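Local coordinates for Ras-related protein Rab-7L1 (Homo sapiens, PDB 6HH2) that binds and hydrolyses GTP as a Rab-family molecular switch in vesicle trafficking, recruiting the kinase LRRK2 to the Golgi complex and stimulating its activity, at residues P122-W135 and F151-K163. The protein carries 4 engineered substitutions. Numbering follows the deposited sequence.
Engineered in segment 122-135: Ala-123 (natural residue Cys), Ser-130 (natural residue Cys). With GDP (guanosine-5'-diphosphate), chain B.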
ATOM      1  N   PRO A 122       5.171  -9.111   0.717  1.00 23.66           N
ATOM      2  CA  PRO A 122       3.693  -9.118   0.692  1.00 22.34           C
ATOM      3  C   PRO A 122       3.115  -7.958  -0.112  1.00 24.66           C
ATOM      4  O   PRO A 122       3.603  -6.824  -0.066  1.00 21.80           O
ATOM      5  CB  PRO A 122       3.301  -8.947   2.174  1.00 25.70           C
ATOM      6  CG  PRO A 122       4.480  -9.225   2.934  1.00 33.44           C
ATOM      7  CD  PRO A 122       5.691  -8.992   2.087  1.00 26.55           C
ATOM      8  N   ALA A 123       2.023  -8.236  -0.830  1.00 21.23           N
ATOM      9  CA  ALA A 123       1.374  -7.277  -1.708  1.00 18.95           C
ATOM     10  C   ALA A 123      -0.128  -7.362  -1.493  1.00 18.83           C
ATOM     11  O   ALA A 123      -0.726  -8.449  -1.652  1.00 22.15           O
ATOM     12  CB  ALA A 123       1.706  -7.561  -3.168  1.00 20.82           C
ATOM     13  N   LEU A 124      -0.718  -6.251  -1.025  1.00 17.39           N
ATOM     14  CA  LEU A 124      -2.141  -6.151  -0.703  1.00 18.63           C
ATOM     15  C   LEU A 124      -2.802  -5.328  -1.798  1.00 17.40           C
ATOM     16  O   LEU A 124      -2.386  -4.190  -2.057  1.00 17.20           O
ATOM     17  CB  LEU A 124      -2.294  -5.460   0.649  1.00 19.94           C
ATOM     18  CG  LEU A 124      -3.723  -5.117   0.990  1.00 21.97           C
ATOM     19  CD1 LEU A 124      -4.646  -6.401   1.061  1.00 21.36           C
ATOM     20  CD2 LEU A 124      -3.727  -4.380   2.331  1.00 25.41           C
ATOM     21  N   LEU A 125      -3.737  -5.920  -2.519  1.00 18.17           N
ATOM     22  CA  LEU A 125      -4.462  -5.250  -3.591  1.00 18.07           C
ATOM     23  C   LEU A 125      -5.713  -4.573  -3.017  1.00 16.59           C
ATOM     24  O   LEU A 125      -6.543  -5.255  -2.410  1.00 17.34           O
ATOM     25  CB  LEU A 125      -4.808  -6.282  -4.650  1.00 20.33           C
ATOM     26  CG  LEU A 125      -5.603  -5.763  -5.867  1.00 17.41           C
ATOM     27  CD1 LEU A 125      -4.724  -4.844  -6.742  1.00 18.24           C
ATOM     28  CD2 LEU A 125      -6.113  -6.964  -6.738  1.00 20.98           C
ATOM     29  N   LEU A 126      -5.819  -3.244  -3.164  1.00 17.32           N
ATOM     30  CA  LEU A 126      -6.971  -2.501  -2.671  1.00 17.91           C
ATOM     31  C   LEU A 126      -7.844  -2.055  -3.845  1.00 17.11           C
ATOM     32  O   LEU A 126      -7.400  -1.261  -4.696  1.00 17.92           O
ATOM     33  CB  LEU A 126      -6.567  -1.286  -1.847  1.00 19.01           C
ATOM     34  CG  LEU A 126      -5.748  -1.566  -0.580  1.00 18.09           C
ATOM     35  CD1 LEU A 126      -5.663  -0.291   0.210  1.00 21.27           C
ATOM     36  CD2 LEU A 126      -6.409  -2.622   0.304  1.00 19.42           C
ATOM     37  N   ALA A 127      -9.069  -2.561  -3.870  1.00 19.58           N
ATOM     38  CA  ALA A 127     -10.090  -2.173  -4.847  1.00 18.14           C
ATOM     39  C   ALA A 127     -10.768  -0.950  -4.253  1.00 20.01           C
ATOM     40  O   ALA A 127     -11.787  -1.054  -3.540  1.00 22.13           O
ATOM     41  CB  ALA A 127     -11.065  -3.346  -5.025  1.00 20.57           C
ATOM     42  N   ASN A 128     -10.193   0.206  -4.556  1.00 19.37           N
ATOM     43  CA  ASN A 128     -10.623   1.445  -3.903  1.00 20.86           C
ATOM     44  C   ASN A 128     -11.770   2.102  -4.669  1.00 20.16           C
ATOM     45  O   ASN A 128     -12.065   1.757  -5.814  1.00 20.91           O
ATOM     46  CB  ASN A 128      -9.430   2.419  -3.712  1.00 18.62           C
ATOM     47  CG  ASN A 128      -9.780   3.563  -2.767  1.00 20.19           C
ATOM     48  OD1 ASN A 128     -10.385   3.342  -1.727  1.00 20.43           O
ATOM     49  ND2 ASN A 128      -9.415   4.801  -3.148  1.00 20.60           N
ATOM     50  N   LYS A 129     -12.390   3.100  -4.018  1.00 20.36           N
ATOM     51  CA  LYS A 129     -13.595   3.793  -4.507  1.00 21.53           C
ATOM     52  C   LYS A 129     -14.799   2.855  -4.580  1.00 24.39           C
ATOM     53  O   LYS A 129     -15.663   3.005  -5.451  1.00 26.15           O
ATOM     54  CB  LYS A 129     -13.382   4.542  -5.838  1.00 22.87           C
ATOM     55  CG  LYS A 129     -12.089   5.395  -5.905  1.00 21.57           C
ATOM     56  CD  LYS A 129     -12.252   6.490  -6.931  1.00 24.65           C
ATOM     57  CE  LYS A 129     -10.902   7.180  -7.060  1.00 24.76           C
ATOM     58  NZ  LYS A 129     -11.051   8.349  -8.055  1.00 27.42           N
ATOM     59  N   SER A 130     -14.852   1.868  -3.664  1.00 23.56           N
ATOM     60  CA  SER A 130     -15.946   0.902  -3.638  1.00 24.84           C
ATOM     61  C   SER A 130     -17.302   1.560  -3.451  1.00 25.94           C
ATOM     62  O   SER A 130     -18.316   0.941  -3.783  1.00 28.46           O
ATOM     63  CB  SER A 130     -15.710  -0.105  -2.492  1.00 24.21           C
ATOM     64  OG  SER A 130     -15.851   0.550  -1.222  1.00 28.65           O
ATOM     65  N   ASP A 131     -17.328   2.791  -2.920  1.00 25.97           N
ATOM     66  CA  ASP A 131     -18.559   3.552  -2.730  1.00 27.05           C
ATOM     67  C   ASP A 131     -19.187   4.012  -4.043  1.00 28.13           C
ATOM     68  O   ASP A 131     -20.352   4.410  -4.043  1.00 31.31           O
ATOM     69  CB  ASP A 131     -18.253   4.804  -1.890  1.00 27.15           C
ATOM     70  CG  ASP A 131     -17.153   5.681  -2.491  1.00 26.75           C
ATOM     71  OD1 ASP A 131     -15.980   5.272  -2.377  1.00 24.45           O
ATOM     72  OD2 ASP A 131     -17.506   6.778  -2.999  1.00 28.98           O
ATOM     73  N   LEU A 132     -18.437   4.014  -5.141  1.00 28.31           N
ATOM     74  CA  LEU A 132     -18.976   4.436  -6.422  1.00 28.77           C
ATOM     75  C   LEU A 132     -19.698   3.298  -7.136  1.00 32.30           C
ATOM     76  O   LEU A 132     -19.536   2.126  -6.816  1.00 32.43           O
ATOM     77  CB  LEU A 132     -17.873   5.005  -7.323  1.00 29.18           C
ATOM     78  CG  LEU A 132     -17.179   6.231  -6.747  1.00 29.35           C
ATOM     79  CD1 LEU A 132     -16.068   6.658  -7.710  1.00 29.92           C
ATOM     80  CD2 LEU A 132     -18.153   7.361  -6.485  1.00 29.86           C
ATOM     81  N   SER A 133     -20.527   3.670  -8.110  1.00 36.47           N
ATOM     82  CA  SER A 133     -21.306   2.702  -8.862  1.00 43.76           C
ATOM     83  C   SER A 133     -21.559   3.287 -10.243  1.00 47.94           C
ATOM     84  O   SER A 133     -21.793   4.495 -10.355  1.00 46.26           O
ATOM     85  CB  SER A 133     -22.639   2.461  -8.141  1.00 48.66           C
ATOM     86  OG  SER A 133     -23.376   1.425  -8.754  1.00 54.47           O
ATOM     87  N   PRO A 134     -21.490   2.470 -11.316  1.00 46.63           N
ATOM     88  CA  PRO A 134     -21.193   1.031 -11.275  1.00 44.96           C
ATOM     89  C   PRO A 134     -19.686   0.765 -11.270  1.00 38.42           C
ATOM     90  O   PRO A 134     -18.891   1.615 -11.665  1.00 38.46           O
ATOM     91  CB  PRO A 134     -21.769   0.525 -12.605  1.00 46.89           C
ATOM     92  CG  PRO A 134     -21.547   1.667 -13.541  1.00 48.67           C
ATOM     93  CD  PRO A 134     -21.730   2.937 -12.698  1.00 47.51           C
ATOM     94  N   TRP A 135     -19.297  -0.431 -10.868  1.00 33.88           N
ATOM     95  CA  TRP A 135     -17.905  -0.813 -11.010  1.00 29.58           C
ATOM     96  C   TRP A 135     -17.627  -1.309 -12.429  1.00 31.89           C
ATOM     97  O   TRP A 135     -18.533  -1.716 -13.165  1.00 33.81           O
ATOM     98  CB  TRP A 135     -17.609  -1.967 -10.055  1.00 29.32           C
ATOM     99  CG  TRP A 135     -17.688  -1.674  -8.581  1.00 30.67           C
ATOM    100  CD1 TRP A 135     -18.224  -0.577  -7.949  1.00 31.32           C
ATOM    101  CD2 TRP A 135     -17.182  -2.516  -7.560  1.00 28.45           C
ATOM    102  NE1 TRP A 135     -18.101  -0.710  -6.589  1.00 29.37           N
ATOM    103  CE2 TRP A 135     -17.453  -1.892  -6.322  1.00 29.60           C
ATOM    104  CE3 TRP A 135     -16.504  -3.738  -7.577  1.00 30.38           C
ATOM    105  CZ2 TRP A 135     -17.096  -2.477  -5.093  1.00 29.43           C
ATOM    106  CZ3 TRP A 135     -16.136  -4.307  -6.373  1.00 33.19           C
ATOM    107  CH2 TRP A 135     -16.429  -3.676  -5.145  1.00 31.84           C
ATOM    108  N   PHE A 151      -0.811 -12.042  -5.491  1.00 21.85           N
ATOM    109  CA  PHE A 151      -0.996 -11.120  -4.382  1.00 20.74           C
ATOM    110  C   PHE A 151      -1.207 -11.881  -3.086  1.00 20.94           C
ATOM    111  O   PHE A 151      -1.714 -13.018  -3.080  1.00 24.13           O
ATOM    112  CB  PHE A 151      -2.218 -10.242  -4.611  1.00 20.76           C
ATOM    113  CG  PHE A 151      -1.981  -9.147  -5.619  1.00 19.76           C
ATOM    114  CD1 PHE A 151      -2.187  -9.375  -6.973  1.00 21.47           C
ATOM    115  CD2 PHE A 151      -1.602  -7.901  -5.157  1.00 22.31           C
ATOM    116  CE1 PHE A 151      -1.948  -8.329  -7.917  1.00 22.82           C
ATOM    117  CE2 PHE A 151      -1.337  -6.850  -6.110  1.00 21.22           C
ATOM    118  CZ  PHE A 151      -1.556  -7.088  -7.445  1.00 21.34           C
ATOM    119  N   THR A 152      -0.812 -11.250  -1.968  1.00 20.55           N
ATOM    120  CA  THR A 152      -1.089 -11.857  -0.670  1.00 21.47           C
ATOM    121  C   THR A 152      -2.574 -11.875  -0.433  1.00 20.34           C
ATOM    122  O   THR A 152      -3.101 -12.853   0.111  1.00 20.29           O
ATOM    123  CB  THR A 152      -0.384 -11.064   0.440  1.00 22.95           C
ATOM    124  OG1 THR A 152       1.017 -10.955   0.059  1.00 25.75           O
ATOM    125  CG2 THR A 152      -0.468 -11.809   1.781  1.00 25.22           C
ATOM    126  N   GLY A 153      -3.282 -10.846  -0.842  1.00 20.57           N
ATOM    127  CA  GLY A 153      -4.736 -10.844  -0.774  1.00 20.56           C
ATOM    128  C   GLY A 153      -5.252  -9.548  -1.335  1.00 20.12           C
ATOM    129  O   GLY A 153      -4.471  -8.689  -1.792  1.00 19.28           O
ATOM    130  N   TRP A 154      -6.567  -9.368  -1.231  1.00 19.60           N
ATOM    131  CA  TRP A 154      -7.238  -8.189  -1.753  1.00 19.46           C
ATOM    132  C   TRP A 154      -8.461  -7.882  -0.901  1.00 17.55           C
ATOM    133  O   TRP A 154      -9.035  -8.790  -0.268  1.00 19.93           O
ATOM    134  CB  TRP A 154      -7.643  -8.367  -3.237  1.00 20.01           C
ATOM    135  CG  TRP A 154      -8.850  -9.297  -3.403  1.00 19.64           C
ATOM    136  CD1 TRP A 154      -8.836 -10.649  -3.487  1.00 20.24           C
ATOM    137  CD2 TRP A 154     -10.222  -8.892  -3.506  1.00 21.69           C
ATOM    138  NE1 TRP A 154     -10.151 -11.138  -3.668  1.00 21.78           N
ATOM    139  CE2 TRP A 154     -10.998 -10.047  -3.697  1.00 24.84           C
ATOM    140  CE3 TRP A 154     -10.854  -7.635  -3.516  1.00 22.48           C
ATOM    141  CZ2 TRP A 154     -12.418  -9.985  -3.841  1.00 26.66           C
ATOM    142  CZ3 TRP A 154     -12.228  -7.570  -3.689  1.00 25.31           C
ATOM    143  CH2 TRP A 154     -12.992  -8.729  -3.834  1.00 26.31           C
ATOM    144  N   THR A 155      -8.840  -6.590  -0.895  1.00 17.87           N
ATOM    145  CA  THR A 155     -10.114  -6.199  -0.327  1.00 19.08           C
ATOM    146  C   THR A 155     -10.597  -4.921  -0.969  1.00 19.47           C
ATOM    147  O   THR A 155      -9.833  -4.161  -1.556  1.00 20.04           O
ATOM    148  CB  THR A 155     -10.006  -6.030   1.202  1.00 22.96           C
ATOM    149  OG1 THR A 155     -11.305  -5.777   1.783  1.00 26.86           O
ATOM    150  CG2 THR A 155      -9.081  -4.915   1.605  1.00 23.35           C
ATOM    151  N   GLU A 156     -11.895  -4.695  -0.871  1.00 23.04           N
ATOM    152  CA  GLU A 156     -12.473  -3.441  -1.315  1.00 23.46           C
ATOM    153  C   GLU A 156     -12.316  -2.419  -0.210  1.00 23.05           C
ATOM    154  O   GLU A 156     -12.334  -2.751   0.974  1.00 24.31           O
ATOM    155  CB  GLU A 156     -13.945  -3.619  -1.674  1.00 27.23           C
ATOM    156  CG  GLU A 156     -14.835  -3.924  -0.503  1.00 36.04           C
ATOM    157  CD  GLU A 156     -16.321  -3.933  -0.841  1.00 50.56           C
ATOM    158  OE1 GLU A 156     -16.678  -4.293  -1.966  1.00 47.53           O
ATOM    159  OE2 GLU A 156     -17.140  -3.677   0.079  1.00 57.79           O
ATOM    160  N   THR A 157     -12.111  -1.157  -0.609  1.00 20.99           N
ATOM    161  CA  THR A 157     -11.946  -0.080   0.357  1.00 21.50           C
ATOM    162  C   THR A 157     -12.608   1.168  -0.204  1.00 21.61           C
ATOM    163  O   THR A 157     -12.867   1.268  -1.416  1.00 21.34           O
ATOM    164  CB  THR A 157     -10.467   0.300   0.561  1.00 21.24           C
ATOM    165  OG1 THR A 157      -9.885   0.739  -0.694  1.00 20.88           O
ATOM    166  CG2 THR A 157      -9.677  -0.881   1.075  1.00 23.68           C
ATOM    167  N   SER A 158     -12.990   2.069   0.704  1.00 20.76           N
ATOM    168  CA  SER A 158     -13.338   3.431   0.321  1.00 21.36           C
ATOM    169  C   SER A 158     -12.519   4.362   1.194  1.00 22.73           C
ATOM    170  O   SER A 158     -12.830   4.539   2.377  1.00 24.32           O
ATOM    171  CB  SER A 158     -14.845   3.683   0.437  1.00 23.04           C
ATOM    172  OG  SER A 158     -15.134   5.070   0.193  1.00 23.65           O
ATOM    173  N   VAL A 159     -11.488   5.027   0.617  1.00 21.93           N
ATOM    174  CA  VAL A 159     -10.781   6.017   1.416  1.00 22.32           C
ATOM    175  C   VAL A 159     -11.732   7.150   1.763  1.00 23.89           C
ATOM    176  O   VAL A 159     -11.722   7.685   2.884  1.00 26.82           O
ATOM    177  CB  VAL A 159      -9.567   6.555   0.603  1.00 21.33           C
ATOM    178  CG1 VAL A 159      -8.876   7.657   1.397  1.00 26.19           C
ATOM    179  CG2 VAL A 159      -8.572   5.407   0.362  1.00 22.31           C
ATOM    180  N   LYS A 160     -12.617   7.496   0.818  1.00 23.51           N
ATOM    181  CA  LYS A 160     -13.569   8.587   1.027  1.00 28.35           C
ATOM    182  C   LYS A 160     -14.462   8.355   2.239  1.00 30.88           C
ATOM    183  O   LYS A 160     -14.669   9.273   3.042  1.00 33.10           O
ATOM    184  CB  LYS A 160     -14.412   8.790  -0.227  1.00 30.89           C
ATOM    185  CG  LYS A 160     -15.550   9.789  -0.045  1.00 34.70           C
ATOM    186  CD  LYS A 160     -16.223  10.112  -1.367  1.00 42.79           C
ATOM    187  CE  LYS A 160     -17.561  10.803  -1.151  1.00 52.27           C
ATOM    188  NZ  LYS A 160     -18.307  10.961  -2.440  1.00 57.75           N
ATOM    189  N   GLU A 161     -15.014   7.152   2.379  1.00 28.00           N
ATOM    190  CA  GLU A 161     -15.905   6.839   3.497  1.00 30.67           C
ATOM    191  C   GLU A 161     -15.172   6.159   4.644  1.00 30.22           C
ATOM    192  O   GLU A 161     -15.822   5.724   5.613  1.00 33.59           O
ATOM    193  CB  GLU A 161     -17.004   5.893   3.026  1.00 30.59           C
ATOM    194  CG  GLU A 161     -17.891   6.426   1.919  1.00 31.35           C
ATOM    195  CD  GLU A 161     -18.942   5.389   1.504  1.00 53.32           C
ATOM    196  OE1 GLU A 161     -18.744   4.148   1.739  1.00 54.18           O
ATOM    197  OE2 GLU A 161     -19.998   5.817   0.975  1.00 60.83           O
ATOM    198  N   ASN A 162     -13.855   6.022   4.542  1.00 30.24           N
ATOM    199  CA  ASN A 162     -13.027   5.359   5.547  1.00 31.89           C
ATOM    200  C   ASN A 162     -13.501   3.932   5.802  1.00 33.12           C
ATOM    201  O   ASN A 162     -13.541   3.472   6.948  1.00 41.83           O
ATOM    202  CB  ASN A 162     -12.925   6.175   6.844  1.00 37.03           C
ATOM    203  CG  ASN A 162     -11.681   5.839   7.669  1.00 39.08           C
ATOM    204  OD1 ASN A 162     -10.619   5.481   7.141  1.00 36.36           O
ATOM    205  ND2 ASN A 162     -11.810   5.990   8.992  1.00 47.21           N
ATOM    206  N   LYS A 163     -13.872   3.233   4.736  1.00 25.16           N
ATOM    207  CA  LYS A 163     -14.330   1.846   4.797  1.00 24.99           C
ATOM    208  C   LYS A 163     -13.147   0.905   4.559  1.00 23.87           C
ATOM    209  O   LYS A 163     -12.535   0.917   3.488  1.00 23.14           O
ATOM    210  CB  LYS A 163     -15.427   1.534   3.777  1.00 26.88           C
ATOM    211  CG  LYS A 163     -15.989   0.071   3.878  1.00 31.94           C
ATOM    212  CD  LYS A 163     -17.015  -0.192   2.788  1.00 38.27           C
ATOM    213  CE  LYS A 163     -17.741  -1.509   3.007  1.00 46.82           C
ATOM    214  NZ  LYS A 163     -18.815  -1.662   1.966  1.00 53.21           N
TER
HETATM  215  PB  GDP B 201      -3.767   9.576  -6.383  1.00 19.62           P
HETATM  216  O1B GDP B 201      -3.709   8.099  -6.504  1.00 20.35           O
HETATM  217  O2B GDP B 201      -3.639  10.301  -7.681  1.00 20.71           O
HETATM  218  O3B GDP B 201      -2.855  10.131  -5.308  1.00 19.74           O
HETATM  219  O3A GDP B 201      -5.318   9.863  -5.930  1.00 21.16           O
HETATM  220  PA  GDP B 201      -5.872  10.958  -4.915  1.00 22.36           P
HETATM  221  O1A GDP B 201      -5.683  10.540  -3.479  1.00 22.99           O
HETATM  222  O2A GDP B 201      -5.318  12.315  -5.325  1.00 23.59           O
HETATM  223  O5' GDP B 201      -7.436  10.917  -5.216  1.00 23.00           O
HETATM  224  C5' GDP B 201      -7.955  11.253  -6.494  1.00 24.95           C
HETATM  225  C4' GDP B 201      -9.416  11.671  -6.351  1.00 25.22           C
HETATM  226  O4' GDP B 201     -10.184  10.494  -5.933  1.00 23.69           O
HETATM  227  C3' GDP B 201      -9.576  12.678  -5.231  1.00 23.82           C
HETATM  228  O3' GDP B 201     -10.623  13.565  -5.661  1.00 29.53           O
HETATM  229  C2' GDP B 201     -10.041  11.848  -4.050  1.00 24.28           C
HETATM  230  O2' GDP B 201     -10.860  12.626  -3.188  1.00 28.67           O
HETATM  231  C1' GDP B 201     -10.865  10.804  -4.753  1.00 25.39           C
HETATM  232  N9  GDP B 201     -10.958   9.563  -3.978  1.00 23.91           N
HETATM  233  C8  GDP B 201      -9.931   8.932  -3.338  1.00 21.74           C
HETATM  234  N7  GDP B 201     -10.382   7.781  -2.743  1.00 22.27           N
HETATM  235  C5  GDP B 201     -11.703   7.697  -3.031  1.00 24.27           C
HETATM  236  C6  GDP B 201     -12.779   6.763  -2.711  1.00 23.17           C
HETATM  237  O6  GDP B 201     -12.574   5.765  -1.996  1.00 23.46           O
HETATM  238  N1  GDP B 201     -13.984   7.046  -3.222  1.00 23.27           N
HETATM  239  C2  GDP B 201     -14.300   8.120  -3.963  1.00 24.39           C
HETATM  240  N2  GDP B 201     -15.599   8.336  -4.408  1.00 24.94           N
HETATM  241  N3  GDP B 201     -13.350   9.040  -4.256  1.00 23.93           N
HETATM  242  C4  GDP B 201     -12.088   8.843  -3.817  1.00 24.01           C
HETATM  243  O   HOH W   1     -18.463   0.945  -0.149  1.00 35.87           O
HETATM  244  O   HOH W   2     -19.735   8.134  -3.024  1.00 39.13           O
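With CG of Asn-128 trans to the backbone N (chi1 -167°) and OG1 of Thr-157 lodged between its own backbone N and carbonyl carbon (chi1 60°), the two side chains cross at about a right angle, and Thr-157 OG1 donates to Asn-128 OD1 at 2.8 Å. The same oxygen takes a second bond, on an in-plane lone pair, from Val-159 N at 3.1 Å, while Asn-128 ND2 is held by Val-21 O; gripped at both ends, the amide cannot easily rotate.

Asp-131 plays the matching part for the base. Its OD1 receives Ser-158 OG at 2.7 Å from above the carboxylate plane and the guanine N1 of GDP at 2.8 Å, while OD2 accepts from the base N2. Ser-158 OG in turn accepts from Glu-161 N in an ST motif, so Ser-158, itself held by the turn, acts as a second-shell residue that probably orients the Asp-131 carboxylate. The base lies between the aliphatic chains of Lys-129 and Lys-160, and Lys-129 NZ reaches both the ribose O4' and Ala-20 O.

This pocket illustrates how Ras-like GTPases build a base site at the C-terminal ends of adjacent parallel strands, here 123-128 and 153-156, joined by a beta-alpha-beta crossover through helix 139-148. Backbone bonds such as Leu-125 N to Gly-153 O, 3.0 Å, zip the pair together; at its start Leu-125 CB sits over the face of the Phe-151 ring, 4.0 Å from its centroid. Beyond the strands, Thr-157 O accepts from the amide of engineered Ser-130, tying the NKxD loop to the SxK loop.

Chemically, the donors converging on the Asp-131 carboxylate, the Ser-158 hydroxyl, base N-H groups and a water, would probably favour its charged form. Ser-158 holds the carboxylate that reads N1 and N2, and Lys-160 N bonds weakly to O6, consistent with both loops contributing to guanine recognition.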